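Local structure of cleavage and polyadenylation specificity factor 100 KD subunit (Methanosarcina mazei, 2XR1) at residues 145-150 with 455-460; 210-215 with 248-253; 241-246 with 274-279; 261-266 with 305-310; 278-283 with 294-299. The protein probably terminates transcription by cutting nascent RNA where it leaves RNA polymerase, using a nuclease site that holds two zinc ions. All coordinates share one frame; numbering follows the deposited sequence.

Contact 1: residues 145-150 with 455-460; sequences SRTVKN and TAIHAT
Two first torsions bring Ser-145 and Ile-457 together. OG of Ser-145 lies opposite its own backbone N (chi1 177°), and CG1 of Ile-457 lies opposite its carbonyl carbon (chi1 -70°), which leaves OG against CG1 at 3.5 Å. That apolar methylene meets a hydroxyl already engaged elsewhere. OG accepts from the backbone N of Val-148 at 3.1 Å along an almost straight line, which makes Ser-145 the N-cap of helix 146-157. Glu-453, in the first turn of helix 451-460, hydrogen-bonds through OE2 to both Ser-145 OG and Thr-147 OG1, and so ties the capped end to that helix. This is a helix-on-helix contact between a helix probably at the end of the KH-like part of the sequence and one of the beta-CASP domain; the axes of the short segments 146-150 and 455-460 approach to 9.6 Å at 64°. CB of Ala-456 rests 3.9 Å from CA of Ser-145, the point where the two backbones come nearest. One turn further on, Val-148 and Thr-460 slide past each other in opposite directions, with CG2 of Val-148 and CG2 of Thr-460 4.1 Å apart. Leu-275 and Leu-278 of helix 270-290 pack against Ile-457.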
# COMPACT_ATOMS: atom_id res chain seq x y z
N SER B 145 4.40 19.23 38.76
CA SER B 145 4.96 18.38 37.73
C SER B 145 6.30 18.89 37.29
O SER B 145 6.40 19.98 36.71
CB SER B 145 4.06 18.30 36.53
OG SER B 145 4.71 17.52 35.55
N ARG B 146 7.32 18.09 37.56
CA ARG B 146 8.69 18.40 37.16
C ARG B 146 8.85 18.28 35.64
O ARG B 146 9.68 18.98 35.04
CB ARG B 146 9.67 17.49 37.92
CG ARG B 146 11.14 17.62 37.52
CD ARG B 146 12.10 17.24 38.67
N THR B 147 8.03 17.44 35.01
CA THR B 147 8.05 17.30 33.56
C THR B 147 7.47 18.51 32.87
O THR B 147 8.04 19.03 31.93
CB THR B 147 7.25 16.08 33.13
OG1 THR B 147 7.56 14.99 34.01
CG2 THR B 147 7.52 15.72 31.64
N VAL B 148 6.32 18.97 33.34
CA VAL B 148 5.70 20.14 32.75
C VAL B 148 6.63 21.34 32.77
O VAL B 148 6.70 22.05 31.79
CB VAL B 148 4.38 20.53 33.47
CG1 VAL B 148 3.96 21.96 33.11
CG2 VAL B 148 3.29 19.55 33.12
N LYS B 149 7.34 21.53 33.88
CA LYS B 149 8.30 22.62 34.03
C LYS B 149 9.52 22.45 33.11
O LYS B 149 9.95 23.42 32.50
CB LYS B 149 8.68 22.79 35.52
CG LYS B 149 10.08 23.28 35.86
CD LYS B 149 10.26 23.40 37.39
CE LYS B 149 11.65 22.94 37.90
NZ LYS B 149 12.75 23.93 37.64
N ASN B 150 10.06 21.23 33.01
CA ASN B 150 11.23 20.99 32.14
C ASN B 150 10.91 21.25 30.67
O ASN B 150 11.73 21.86 29.96
CB ASN B 150 11.75 19.55 32.29
CG ASN B 150 12.59 19.36 33.51
OD1 ASN B 150 13.53 20.12 33.76
ND2 ASN B 150 12.28 18.34 34.28
N THR B 455 0.90 11.26 37.62
CA THR B 455 -0.28 11.71 38.32
C THR B 455 -0.21 13.20 38.50
O THR B 455 -1.21 13.86 38.33
CB THR B 455 -0.38 11.02 39.71
OG1 THR B 455 -0.43 9.58 39.52
CG2 THR B 455 -1.63 11.49 40.43
N ALA B 456 0.95 13.72 38.86
CA ALA B 456 1.15 15.18 38.91
C ALA B 456 0.61 15.85 37.65
O ALA B 456 -0.12 16.82 37.73
CB ALA B 456 2.64 15.50 39.10
N ILE B 457 0.91 15.29 36.48
CA ILE B 457 0.48 15.89 35.22
C ILE B 457 -1.02 16.04 35.12
O ILE B 457 -1.48 16.99 34.52
CB ILE B 457 1.04 15.10 34.01
CG1 ILE B 457 2.55 15.32 33.93
CG2 ILE B 457 0.38 15.57 32.73
CD1 ILE B 457 3.34 14.17 33.46
N HIS B 458 -1.78 15.10 35.70
CA HIS B 458 -3.27 15.20 35.71
C HIS B 458 -3.67 16.55 36.33
O HIS B 458 -4.52 17.29 35.80
CB HIS B 458 -3.92 14.04 36.49
CG HIS B 458 -3.83 12.71 35.80
ND1 HIS B 458 -2.64 12.15 35.41
CD2 HIS B 458 -4.79 11.81 35.46
CE1 HIS B 458 -2.87 10.98 34.82
NE2 HIS B 458 -4.16 10.75 34.85
N ALA B 459 -3.01 16.90 37.42
CA ALA B 459 -3.33 18.12 38.13
C ALA B 459 -3.19 19.37 37.26
O ALA B 459 -3.81 20.39 37.52
CB ALA B 459 -2.49 18.24 39.39
N THR B 460 -2.36 19.29 36.23
CA THR B 460 -2.08 20.41 35.35
C THR B 460 -3.08 20.50 34.22
O THR B 460 -3.12 21.50 33.50
CB THR B 460 -0.69 20.25 34.73
OG1 THR B 460 0.30 20.71 35.64
CG2 THR B 460 -0.57 21.02 33.43

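Contact 2: residues 210-215 with 248-253; sequences LIDCGV and LDHQGL. With ZN (zinc ion), chain F.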
# COMPACT_ATOMS: atom_id res chain seq x y z
N LEU B 210 0.00 10.01 9.13
CA LEU B 210 0.33 8.84 9.91
C LEU B 210 -0.38 8.93 11.24
O LEU B 210 -0.17 9.90 11.97
CB LEU B 210 1.85 8.79 10.11
CG LEU B 210 2.56 7.46 10.13
CD1 LEU B 210 2.32 6.59 8.92
CD2 LEU B 210 4.01 7.82 10.27
N ILE B 211 -1.25 7.97 11.56
CA ILE B 211 -1.86 7.94 12.86
C ILE B 211 -1.13 6.90 13.71
O ILE B 211 -1.13 5.71 13.39
CB ILE B 211 -3.36 7.65 12.80
CG1 ILE B 211 -4.11 8.77 12.07
CG2 ILE B 211 -3.93 7.52 14.23
CD1 ILE B 211 -4.41 8.56 10.56
N ASP B 212 -0.52 7.38 14.79
CA ASP B 212 0.23 6.58 15.76
C ASP B 212 1.51 5.97 15.15
O ASP B 212 1.65 5.81 13.94
CB ASP B 212 -0.65 5.51 16.46
CG ASP B 212 -1.66 6.12 17.49
OD1 ASP B 212 -1.43 7.30 17.89
OD2 ASP B 212 -2.67 5.43 17.91
N CYS B 213 2.47 5.68 16.03
CA CYS B 213 3.61 4.92 15.69
C CYS B 213 4.19 4.25 16.91
O CYS B 213 5.13 4.78 17.48
CB CYS B 213 4.63 5.80 15.05
SG CYS B 213 5.87 4.80 14.26
N GLY B 214 3.65 3.08 17.29
CA GLY B 214 3.91 2.48 18.59
C GLY B 214 5.06 1.51 18.69
O GLY B 214 5.61 1.11 17.68
N VAL B 215 5.43 1.14 19.91
CA VAL B 215 6.34 0.04 20.15
C VAL B 215 5.55 -1.24 20.21
O VAL B 215 4.38 -1.21 20.48
CB VAL B 215 7.11 0.16 21.50
CG1 VAL B 215 7.99 1.36 21.50
CG2 VAL B 215 6.14 0.22 22.66
N LEU B 248 2.82 4.03 25.26
CA LEU B 248 3.98 3.64 24.48
C LEU B 248 3.62 2.89 23.20
O LEU B 248 4.20 3.16 22.17
CB LEU B 248 4.98 2.86 25.33
CG LEU B 248 5.95 3.85 26.00
CD1 LEU B 248 6.68 3.23 27.16
CD2 LEU B 248 6.91 4.50 24.98
N ASP B 249 2.61 2.01 23.26
CA ASP B 249 2.21 1.21 22.11
C ASP B 249 1.53 2.07 21.07
O ASP B 249 1.00 1.52 20.14
CB ASP B 249 1.30 0.01 22.54
CG ASP B 249 -0.09 0.44 23.12
OD1 ASP B 249 -0.10 1.20 24.12
OD2 ASP B 249 -1.18 0.03 22.62
N HIS B 250 1.49 3.40 21.26
CA HIS B 250 0.97 4.33 20.25
C HIS B 250 1.87 5.54 19.84
O HIS B 250 1.65 6.15 18.78
CB HIS B 250 -0.36 4.89 20.72
CG HIS B 250 -1.41 3.85 20.91
ND1 HIS B 250 -2.42 3.61 20.00
CD2 HIS B 250 -1.59 2.96 21.91
CE1 HIS B 250 -3.17 2.62 20.44
NE2 HIS B 250 -2.68 2.20 21.59
N GLN B 251 2.80 5.92 20.72
CA GLN B 251 3.73 7.03 20.50
C GLN B 251 5.21 6.61 20.59
O GLN B 251 6.11 7.31 20.13
CB GLN B 251 3.46 8.18 21.47
CG GLN B 251 3.40 7.84 23.02
CD GLN B 251 4.76 7.71 23.70
OE1 GLN B 251 5.81 7.89 23.07
NE2 GLN B 251 4.76 7.40 24.99
N GLY B 252 5.46 5.44 21.15
CA GLY B 252 6.82 5.08 21.51
C GLY B 252 7.90 5.10 20.44
O GLY B 252 9.06 5.24 20.76
N LEU B 253 7.53 4.94 19.17
CA LEU B 253 8.49 5.01 18.09
C LEU B 253 8.35 6.27 17.24
O LEU B 253 9.05 6.43 16.24
CB LEU B 253 8.39 3.77 17.22
CG LEU B 253 8.99 2.50 17.88
CD1 LEU B 253 8.75 1.32 16.97
CD2 LEU B 253 10.44 2.65 18.15
ZN ZN F . -3.16 0.65 22.98
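Gly-214 packs against the turn of helix 248-251, and having no side chain it lets its CA settle 3.4 Å from O of Asp-249 in a CA-H...O contact. The helix carries the end of the His-X-His-X-Asp-His motif of the metallo-beta-lactamase fold, and segment 210-215 runs from the end of strand 208-211 into the loop that follows. Val-215 is the main bump. Its CG2 presses on CB of Leu-248 at 3.9 Å, while CG1 dips into the hollow over the bare backbone of Gly-252 and reaches CG of Leu-253. Leu-253 packs back, with CB against SG of Cys-213 and CD1 stretched over the carbonyl oxygen of Gly-214. Backbone bonds stitch this relief together: Cys-213 N gives to His-250 O (2.9 Å), Leu-253 N gives to Cys-213 O (2.9 Å), and Val-215 N gives a longer bond to Leu-248 O, which also accepts from Gly-252 N of its own segment. On the metal side, OD2 of Asp-249 and NE2 of His-250 both bind a zinc ion that Asp-355 and His-607 complete. Asp-212 forms the second shell, its OD2 also hydrogen-bonded to Thr-244, and it limits how the imidazole can rotate. His-250 ND1 donates to Asp-212 OD2 at 2.8 Å, nearly within the ring plane, yet it meets that oxygen from 58° above a carboxylate turned 79° from the ring.

Contact 3: residues 241-246 with 274-279; sequences VIVTHA and DLMVLL. With ZN (zinc ion), chain E.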
# COMPACT_ATOMS: atom_id res chain seq x y z
N VAL B 241 1.97 13.52 11.72
CA VAL B 241 1.83 12.36 12.57
C VAL B 241 0.81 12.75 13.62
O VAL B 241 0.91 13.83 14.20
CB VAL B 241 3.20 11.93 13.19
CG1 VAL B 241 3.02 10.85 14.20
CG2 VAL B 241 4.17 11.44 12.06
N ILE B 242 -0.21 11.92 13.82
CA ILE B 242 -1.13 12.12 14.91
C ILE B 242 -0.88 11.09 16.01
O ILE B 242 -0.77 9.92 15.74
CB ILE B 242 -2.57 12.10 14.43
CG1 ILE B 242 -2.90 13.44 13.75
CG2 ILE B 242 -3.54 11.94 15.58
CD1 ILE B 242 -2.44 13.59 12.36
N VAL B 243 -0.78 11.53 17.24
CA VAL B 243 -0.66 10.63 18.38
C VAL B 243 -2.01 10.68 19.10
O VAL B 243 -2.46 11.73 19.59
CB VAL B 243 0.49 11.07 19.30
CG1 VAL B 243 0.53 10.21 20.51
CG2 VAL B 243 1.87 11.07 18.55
N THR B 244 -2.65 9.53 19.19
CA THR B 244 -3.99 9.45 19.72
C THR B 244 -3.99 9.53 21.25
O THR B 244 -4.90 10.11 21.83
CB THR B 244 -4.66 8.14 19.32
OG1 THR B 244 -3.86 7.09 19.82
CG2 THR B 244 -4.77 8.00 17.82
N HIS B 245 -2.98 8.94 21.89
CA HIS B 245 -2.82 9.05 23.33
C HIS B 245 -1.41 8.63 23.70
O HIS B 245 -0.67 8.15 22.86
CB HIS B 245 -3.88 8.25 24.13
CG HIS B 245 -3.81 6.76 23.96
ND1 HIS B 245 -4.16 6.12 22.79
CD2 HIS B 245 -3.45 5.78 24.83
CE1 HIS B 245 -4.02 4.82 22.95
NE2 HIS B 245 -3.62 4.58 24.18
N ALA B 246 -1.06 8.81 24.97
CA ALA B 246 0.34 8.77 25.38
C ALA B 246 0.92 7.40 25.54
O ALA B 246 2.10 7.30 25.75
CB ALA B 246 0.54 9.54 26.67
N ASP B 274 2.68 16.03 27.23
CA ASP B 274 3.47 15.93 28.46
C ASP B 274 3.78 14.48 28.85
O ASP B 274 4.93 14.16 29.25
CB ASP B 274 2.74 16.64 29.58
CG ASP B 274 2.63 18.16 29.36
OD1 ASP B 274 3.35 18.71 28.47
OD2 ASP B 274 1.85 18.81 30.10
N LEU B 275 2.78 13.59 28.70
CA LEU B 275 2.93 12.19 29.05
C LEU B 275 3.89 11.52 28.10
O LEU B 275 4.76 10.79 28.54
CB LEU B 275 1.59 11.47 29.07
CG LEU B 275 0.64 11.95 30.17
CD1 LEU B 275 -0.85 11.57 29.93
CD2 LEU B 275 1.19 11.48 31.49
N MET B 276 3.77 11.82 26.82
CA MET B 276 4.60 11.24 25.78
C MET B 276 6.08 11.49 26.06
O MET B 276 6.92 10.60 25.93
CB MET B 276 4.22 11.85 24.44
CG MET B 276 5.22 11.58 23.31
SD MET B 276 4.46 11.97 21.69
CE MET B 276 4.53 13.78 21.69
N VAL B 277 6.42 12.73 26.43
CA VAL B 277 7.81 13.03 26.76
C VAL B 277 8.27 12.22 27.98
O VAL B 277 9.37 11.65 27.99
CB VAL B 277 8.01 14.57 26.99
CG1 VAL B 277 9.32 14.87 27.74
CG2 VAL B 277 7.99 15.28 25.63
N LEU B 278 7.41 12.16 28.98
CA LEU B 278 7.73 11.42 30.21
C LEU B 278 7.98 9.97 29.92
O LEU B 278 9.01 9.40 30.31
CB LEU B 278 6.57 11.52 31.20
CG LEU B 278 6.83 10.86 32.54
CD1 LEU B 278 7.94 11.60 33.24
CD2 LEU B 278 5.59 10.85 33.35
N LEU B 279 7.02 9.35 29.24
CA LEU B 279 7.13 7.93 28.96
C LEU B 279 8.26 7.61 28.00
O LEU B 279 8.87 6.59 28.13
CB LEU B 279 5.83 7.37 28.41
CG LEU B 279 4.62 7.38 29.33
CD1 LEU B 279 3.40 6.87 28.56
CD2 LEU B 279 4.92 6.61 30.62
ZN ZN E . -3.79 2.74 25.35
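Apolar packing comes first here, and Ala-246 is its centre. Its methyl faces CB of Leu-275 and lies 4.0 Å from the backbone N of Met-276, where the backbones of the two segments come nearest. CD1 of Leu-275, 4.1 Å from CB of Ala-246, and CD1 of Leu-279, 4.3 Å from the same CB, add to the enclosure from successive turns of helix 270-290. Met-276 works at longer range. Its chain runs out extended through CG and SD before bending at chi3 (76°), and SD slants across CG2 of Val-243 at 4.2 Å. The pair joins the helix to Val-243, beside strand 240-242.

Polar bonding is handled within the loop and by its other neighbours. O of Ala-246, with CD1 of Leu-279 leaning on it, accepts a hydrogen bond from Gln-251 NE2. The ring of His-245 is positioned by its neighbour: ND1 gives a 3.1 Å bond to OG1 of Thr-244, which lies 24° out of the ring plane, and that hydroxyl is bonded in turn to Asp-212.

Metal binding belongs to the opposite side of the loop. CB of His-245 points away from the helix, and NE2 binds a zinc ion at 2.2 Å, in the site that His-247, His-332 and Asp-355 complete; His-245 opens the His-X-His-X-Asp-His motif of the metallo-beta-lactamase fold. Neighbouring residues thus divide the work, with Ala-246 fitting the loop to the buried face of helix 270-290 by nonpolar shape, and Thr-244 and the zinc ion fixing how the imidazole is aimed.

Contact 4: residues 261-266 with 305-310; sequences GYEGPV and LKHTIP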
# COMPACT_ATOMS: atom_id res chain seq x y z
N GLY B 261 14.61 10.82 9.52
CA GLY B 261 14.50 12.00 8.64
C GLY B 261 13.14 12.65 8.43
O GLY B 261 12.98 13.46 7.53
N TYR B 262 12.15 12.30 9.25
CA TYR B 262 10.89 13.03 9.30
C TYR B 262 11.14 14.38 9.91
O TYR B 262 11.94 14.52 10.85
CB TYR B 262 9.87 12.27 10.15
CG TYR B 262 8.52 12.94 10.23
CD1 TYR B 262 7.76 13.17 9.11
CD2 TYR B 262 8.00 13.35 11.46
CE1 TYR B 262 6.52 13.80 9.20
CE2 TYR B 262 6.77 13.96 11.56
CZ TYR B 262 6.03 14.19 10.44
OH TYR B 262 4.81 14.79 10.55
N GLU B 263 10.46 15.39 9.37
CA GLU B 263 10.63 16.77 9.83
C GLU B 263 9.33 17.61 9.85
O GLU B 263 9.37 18.85 9.86
CB GLU B 263 11.76 17.44 9.00
CG GLU B 263 13.08 17.49 9.78
CD GLU B 263 14.30 17.79 8.95
OE1 GLU B 263 14.17 18.06 7.74
OE2 GLU B 263 15.42 17.77 9.52
N GLY B 264 8.19 16.93 9.87
CA GLY B 264 6.90 17.58 9.99
C GLY B 264 6.40 17.57 11.45
O GLY B 264 7.15 17.28 12.39
N PRO B 265 5.12 17.90 11.64
CA PRO B 265 4.53 18.04 12.94
C PRO B 265 4.00 16.74 13.52
O PRO B 265 3.69 15.80 12.79
CB PRO B 265 3.36 18.95 12.66
CG PRO B 265 2.96 18.59 11.27
CD PRO B 265 4.18 18.24 10.56
N VAL B 266 3.90 16.70 14.85
CA VAL B 266 3.24 15.66 15.58
C VAL B 266 2.08 16.34 16.27
O VAL B 266 2.30 17.29 17.04
CB VAL B 266 4.18 15.05 16.63
CG1 VAL B 266 3.43 13.99 17.40
CG2 VAL B 266 5.41 14.51 15.99
N LEU B 305 9.64 16.81 20.39
CA LEU B 305 8.91 17.81 21.16
C LEU B 305 8.92 19.16 20.43
O LEU B 305 7.94 19.88 20.45
CB LEU B 305 9.50 17.93 22.56
CG LEU B 305 8.95 18.97 23.54
CD1 LEU B 305 7.49 18.73 23.83
CD2 LEU B 305 9.78 18.92 24.83
N LYS B 306 10.03 19.51 19.78
CA LYS B 306 10.13 20.75 19.00
C LYS B 306 9.16 20.73 17.84
O LYS B 306 8.80 21.77 17.30
CB LYS B 306 11.53 20.93 18.42
CG LYS B 306 12.50 21.47 19.38
CD LYS B 306 13.83 21.84 18.73
CE LYS B 306 14.80 20.65 18.65
NZ LYS B 306 16.19 21.07 18.72
N HIS B 307 8.75 19.53 17.44
CA HIS B 307 7.79 19.40 16.36
C HIS B 307 6.41 19.08 16.84
O HIS B 307 5.54 18.82 16.03
CB HIS B 307 8.27 18.32 15.37
CG HIS B 307 9.48 18.71 14.59
ND1 HIS B 307 10.73 18.76 15.16
CD2 HIS B 307 9.63 19.08 13.30
CE1 HIS B 307 11.61 19.17 14.25
NE2 HIS B 307 10.97 19.35 13.10
N THR B 308 6.18 19.05 18.14
CA THR B 308 4.85 18.73 18.59
C THR B 308 3.96 19.98 18.66
O THR B 308 4.35 21.01 19.23
CB THR B 308 4.85 18.03 19.96
OG1 THR B 308 5.69 16.88 19.92
CG2 THR B 308 3.43 17.58 20.35
N ILE B 309 2.75 19.86 18.12
CA ILE B 309 1.75 20.92 18.16
C ILE B 309 0.47 20.47 18.86
O ILE B 309 -0.32 19.73 18.33
CB ILE B 309 1.43 21.42 16.74
CG1 ILE B 309 2.72 21.79 15.99
CG2 ILE B 309 0.50 22.58 16.81
CD1 ILE B 309 2.53 21.98 14.50
N PRO B 310 0.28 20.89 20.10
CA PRO B 310 -0.91 20.40 20.80
C PRO B 310 -2.16 21.03 20.30
O PRO B 310 -2.13 22.19 19.99
CB PRO B 310 -0.68 20.86 22.23
CG PRO B 310 0.33 22.04 22.13
CD PRO B 310 1.21 21.65 20.98
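His-307 brings its imidazole up to the carbonyl oxygens of Glu-263 and Gly-264, with CG opposite its own carbonyl carbon (chi1 -69°). O of Glu-263 comes to the ring edge near its plane, 3.5 Å from CD2 of His-307, and O of Gly-264 approaches obliquely. ND1 is hydrogen-bonded to O of Lys-303. Tyr-262 shapes the partner turn. Its side chain passes one ring face beneath N of Gly-264, which stands 3.5 Å above the ring centre, and its OH gives a 2.7 Å bond to O of Pro-265. The hydroxyl bond fixes the far end of the side chain while Gly-264 N lies over the ring.

Thr-308 has chi1 near -55°, a setting that turns OG1 to O of Thr-304 and leaves CG2 of Thr-308 against O of Val-266 at 3.5 Å. Ile-309 is stretched out to CD1, which touches CB of Pro-265 at 3.6 Å; Leu-166 and Val-169 of helix 159-173 pack on this pair. Val-266 makes two backbone bonds, to the residues on either side of Thr-308: its N gives to His-307 O (2.9 Å), and its O accepts from Ile-309 N (2.8 Å). Val-266 and Thr-308 accordingly stand side by side on one face of the sheet, where Thr-308 meets Met-276 of helix 270-290. Such parallel pairing, between strands joined through helices 270-290 and 299-306, is that of a beta-alpha-beta crossover, here adding edge strand 308-310 to a sheet of the metallo-beta-lactamase fold.

Contact 5: residues 278-283 with 294-299; sequences LLQLDY and IPYESG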
# COMPACT_ATOMS: atom_id res chain seq x y z
N LEU B 278 7.41 12.16 28.98
CA LEU B 278 7.73 11.42 30.21
C LEU B 278 7.98 9.97 29.92
O LEU B 278 9.01 9.40 30.31
CB LEU B 278 6.57 11.52 31.20
CG LEU B 278 6.83 10.86 32.54
CD1 LEU B 278 7.94 11.60 33.24
CD2 LEU B 278 5.59 10.85 33.35
N LEU B 279 7.02 9.35 29.24
CA LEU B 279 7.13 7.93 28.96
C LEU B 279 8.26 7.61 28.00
O LEU B 279 8.87 6.59 28.13
CB LEU B 279 5.83 7.37 28.41
CG LEU B 279 4.62 7.38 29.33
CD1 LEU B 279 3.40 6.87 28.56
CD2 LEU B 279 4.92 6.61 30.62
N GLN B 280 8.52 8.47 27.03
CA GLN B 280 9.58 8.21 26.08
C GLN B 280 10.95 8.25 26.75
O GLN B 280 11.75 7.31 26.61
CB GLN B 280 9.52 9.19 24.91
CG GLN B 280 8.39 8.88 23.90
CD GLN B 280 8.30 9.90 22.78
OE1 GLN B 280 9.05 10.85 22.74
NE2 GLN B 280 7.38 9.70 21.85
N LEU B 281 11.24 9.32 27.49
CA LEU B 281 12.55 9.42 28.16
C LEU B 281 12.73 8.26 29.08
O LEU B 281 13.83 7.76 29.22
CB LEU B 281 12.69 10.71 28.98
CG LEU B 281 12.76 12.01 28.17
CD1 LEU B 281 12.70 13.25 29.04
CD2 LEU B 281 14.02 12.03 27.33
N ASP B 282 11.65 7.82 29.71
CA ASP B 282 11.72 6.69 30.61
C ASP B 282 11.93 5.38 29.86
O ASP B 282 12.59 4.49 30.34
CB ASP B 282 10.46 6.59 31.43
CG ASP B 282 10.52 5.49 32.46
OD1 ASP B 282 11.45 5.49 33.29
OD2 ASP B 282 9.63 4.60 32.43
N TYR B 283 11.33 5.25 28.70
CA TYR B 283 11.46 4.04 27.93
C TYR B 283 12.91 3.78 27.66
O TYR B 283 13.42 2.72 28.02
CB TYR B 283 10.69 4.14 26.64
CG TYR B 283 10.86 2.99 25.66
CD1 TYR B 283 10.70 1.67 26.04
CD2 TYR B 283 11.13 3.25 24.30
CE1 TYR B 283 10.82 0.63 25.11
CE2 TYR B 283 11.25 2.22 23.37
CZ TYR B 283 11.09 0.91 23.78
OH TYR B 283 11.21 -0.09 22.83
N ILE B 294 18.06 -0.11 22.32
CA ILE B 294 17.66 1.28 22.54
C ILE B 294 17.39 1.79 21.14
O ILE B 294 18.30 1.91 20.36
CB ILE B 294 18.87 2.09 23.18
CG1 ILE B 294 19.47 1.32 24.37
CG2 ILE B 294 18.46 3.50 23.60
CD1 ILE B 294 20.57 2.04 25.15
N PRO B 295 16.12 2.06 20.80
CA PRO B 295 15.83 2.39 19.39
C PRO B 295 16.28 3.80 18.95
O PRO B 295 16.73 3.95 17.82
CB PRO B 295 14.31 2.23 19.29
CG PRO B 295 13.80 2.37 20.65
CD PRO B 295 14.91 2.04 21.63
N TYR B 296 16.20 4.78 19.84
CA TYR B 296 16.70 6.12 19.58
C TYR B 296 17.34 6.73 20.82
O TYR B 296 17.15 6.21 21.92
CB TYR B 296 15.57 7.03 19.10
CG TYR B 296 14.32 6.90 19.94
CD1 TYR B 296 14.18 7.57 21.15
CD2 TYR B 296 13.28 6.09 19.52
CE1 TYR B 296 13.06 7.42 21.91
CE2 TYR B 296 12.15 5.96 20.27
CZ TYR B 296 12.04 6.62 21.46
OH TYR B 296 10.91 6.48 22.22
N GLU B 297 18.11 7.80 20.64
CA GLU B 297 18.70 8.54 21.78
C GLU B 297 17.79 9.71 22.25
O GLU B 297 16.83 10.06 21.56
CB GLU B 297 20.10 9.02 21.43
N SER B 298 18.08 10.27 23.43
CA SER B 298 17.24 11.30 24.04
C SER B 298 17.13 12.54 23.18
O SER B 298 16.09 13.22 23.19
CB SER B 298 17.68 11.67 25.48
OG SER B 298 19.01 12.16 25.55
N GLY B 299 18.16 12.82 22.39
CA GLY B 299 18.09 13.89 21.40
C GLY B 299 16.92 13.82 20.43
O GLY B 299 16.45 14.84 19.95
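Aromatic and ring contacts dominate between Tyr-283 and the loop of residues 294-299. Tyr-283 and Pro-295 reach for each other from opposite directions, CE2 of the tyrosine lying 3.7 Å from CG of the proline, at an oblique approach to the ring. Tyr-296 comes in at about a right angle to Tyr-283 and brings its OH to the ring edge, near the plane, 3.8 Å from CD2 of Tyr-283. The phenol gets there because CG of Tyr-296 sits between its backbone N and carbonyl carbon (chi1 46°), which folds the ring toward helix 270-290.

Other van der Waals packing continues along the helix. CG of Gln-280 lies 3.9 Å from OH of Tyr-296, the two side chains crossing almost at right angles with amide and ring planes 64° apart. Farther out, CD2 of Leu-281 touches CB of Ser-298 at 4.1 Å, at an exposed margin. This loop is the connection between helices 270-290 and 299-306 of the metallo-beta-lactamase domain, folding back on the helix it has just left, and Val-301 of the second helix touches Gln-280, Leu-281 and Tyr-296.

Polar bonds go to residues 251-252 and to helix 254-259. The extended side chain of Gln-280 carries NE2 to OE1 of Gln-251, while the hydroxyl of Tyr-296 is hydrogen-bonded to O of Gly-252. Pro-295 contributes its carbonyl oxygen to Lys-259 NZ.

Helix 270-290 is the common element: contacts 3 and 5 both use it, overlapping at Leu-278 and Leu-279, and contact 1 packs on it through Thr-147 and Ile-457. Contacts 1 to 4 are buried, whereas contact 5 runs out to the surface. Contacts 2 and 3 border the two zinc ions and are knit by backbone bonds between neighbouring strands, yet contact 2 is rich in hydrogen bonds and contact 3 joins its segments by apolar packing. Contact 4, at the edge of the same sheet, relies on parallel strand pairing. Contact 1 joins what is probably a KH-range helix to the beta-CASP region, its Ser-145 and Thr-147 hydroxyls bonded to Glu-453.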